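Local coordinates for protein succinyl-CoA ligase (ADP-forming) subunit alpha (Methanosaeta concilii, PDB 6HXI) that joins a CoA-ligase-type module to a region related to the citrate synthase C-terminal domain and binds coenzyme A within an eight-chain assembly, at residues G364-L367 with K372-S375. Sequence-based numbering, arbitrary orientation.
Sequences GEEL and KKLS
Glu366 reaches over to Ser375 where a β-hairpin, strands 368-369 and 372-373 of a small three-stranded antiparallel sheet, runs into helix 374-379. Lys373 occupies the N-cap position, and the carboxylate of Glu366 arrives beside it at the helix start. With CG anti to the backbone N (chi1 -153°) and the chain extended beyond it, the glutamate delivers OE2 to two donors. Ser375 N points at OE2 almost straight, 2.9 Å away and nearly along the C-O axis; Ser375 OG gives a second bond to OE2 from the syn side. The helix end would be expected to favour the negative charge. Deeper in, Leu374 N donates to Leu367 O at 2.9 Å, and the two buried leucines touch through their CD2 methyls (3.6 Å). A second subunit packs here, its Lys500 on Glu366 and Ser375 and its Arg501 on Leu374. The looser side is ionic: the side chains of Lys373 and Glu366 cross at about a right angle, the lysine bends at its last torsion (chi4 -65°), and NZ enters a salt-bridge network with both glutamates. Its links are long: 3.7 Å from NZ to Glu366 OE1 and 3.8 Å from NZ to OE1 of the exposed Glu365.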
loop_
_atom_site.group_PDB
_atom_site.type_symbol
_atom_site.label_atom_id
_atom_site.label_comp_id
_atom_site.label_asym_id
_atom_site.label_seq_id
_atom_site.Cartn_x
_atom_site.Cartn_y
_atom_site.Cartn_z
ATOM N N GLY B 364 -28.463 12.241 -1.099
ATOM C CA GLY B 364 -29.598 12.860 -1.759
ATOM C C GLY B 364 -29.900 12.404 -3.162
ATOM O O GLY B 364 -29.431 11.354 -3.601
ATOM N N GLU B 365 -30.734 13.188 -3.850
ATOM C CA GLU B 365 -31.172 12.982 -5.233
ATOM C C GLU B 365 -29.938 13.044 -6.134
ATOM O O GLU B 365 -29.865 12.334 -7.132
ATOM C CB GLU B 365 -32.180 14.111 -5.595
ATOM C CG GLU B 365 -32.536 14.285 -7.071
ATOM C CD GLU B 365 -32.634 15.723 -7.569
ATOM O OE1 GLU B 365 -31.718 16.169 -8.302
ATOM O OE2 GLU B 365 -33.640 16.396 -7.242
ATOM N N GLU B 366 -28.944 13.872 -5.747
ATOM C CA GLU B 366 -27.748 14.073 -6.547
ATOM C C GLU B 366 -26.500 14.222 -5.698
ATOM O O GLU B 366 -26.536 14.853 -4.649
ATOM C CB GLU B 366 -27.951 15.335 -7.381
ATOM C CG GLU B 366 -27.152 15.325 -8.662
ATOM C CD GLU B 366 -27.124 16.648 -9.392
ATOM O OE1 GLU B 366 -28.202 17.254 -9.605
ATOM O OE2 GLU B 366 -26.010 17.065 -9.781
ATOM N N LEU B 367 -25.386 13.684 -6.183
ATOM C CA LEU B 367 -24.085 13.777 -5.554
ATOM C C LEU B 367 -23.676 15.237 -5.404
ATOM O O LEU B 367 -23.847 16.030 -6.340
ATOM C CB LEU B 367 -23.079 13.013 -6.440
ATOM C CG LEU B 367 -21.631 12.996 -6.029
ATOM C CD1 LEU B 367 -21.455 12.311 -4.654
ATOM C CD2 LEU B 367 -20.805 12.314 -7.088
ATOM N N LYS B 372 -22.059 21.558 -3.490
ATOM C CA LYS B 372 -22.418 21.965 -4.866
ATOM C C LYS B 372 -22.823 20.684 -5.660
ATOM O O LYS B 372 -22.107 19.678 -5.617
ATOM C CB LYS B 372 -21.173 22.659 -5.493
ATOM C CG LYS B 372 -21.421 23.463 -6.720
ATOM C CD LYS B 372 -20.362 24.541 -6.885
ATOM C CE LYS B 372 -20.626 25.368 -8.126
ATOM N NZ LYS B 372 -21.842 26.224 -7.995
ATOM N N LYS B 373 -23.984 20.705 -6.330
ATOM C CA LYS B 373 -24.428 19.546 -7.142
ATOM C C LYS B 373 -23.379 19.214 -8.240
ATOM O O LYS B 373 -22.863 20.123 -8.895
ATOM C CB LYS B 373 -25.771 19.844 -7.822
ATOM C CG LYS B 373 -26.981 19.995 -6.897
ATOM C CD LYS B 373 -28.062 20.785 -7.652
ATOM C CE LYS B 373 -29.416 20.669 -6.980
ATOM N NZ LYS B 373 -29.964 19.272 -7.007
ATOM N N LEU B 374 -23.111 17.937 -8.463
ATOM C CA LEU B 374 -22.152 17.506 -9.481
ATOM C C LEU B 374 -22.488 18.065 -10.873
ATOM O O LEU B 374 -21.572 18.508 -11.572
ATOM C CB LEU B 374 -21.969 15.976 -9.489
ATOM C CG LEU B 374 -21.024 15.324 -10.533
ATOM C CD1 LEU B 374 -19.584 15.913 -10.505
ATOM C CD2 LEU B 374 -20.975 13.841 -10.340
ATOM N N SER B 375 -23.782 18.103 -11.248
ATOM C CA SER B 375 -24.227 18.633 -12.545
ATOM C C SER B 375 -23.867 20.090 -12.672
ATOM O O SER B 375 -23.471 20.481 -13.755
ATOM C CB SER B 375 -25.726 18.416 -12.765
ATOM O OG SER B 375 -26.512 19.079 -11.784
#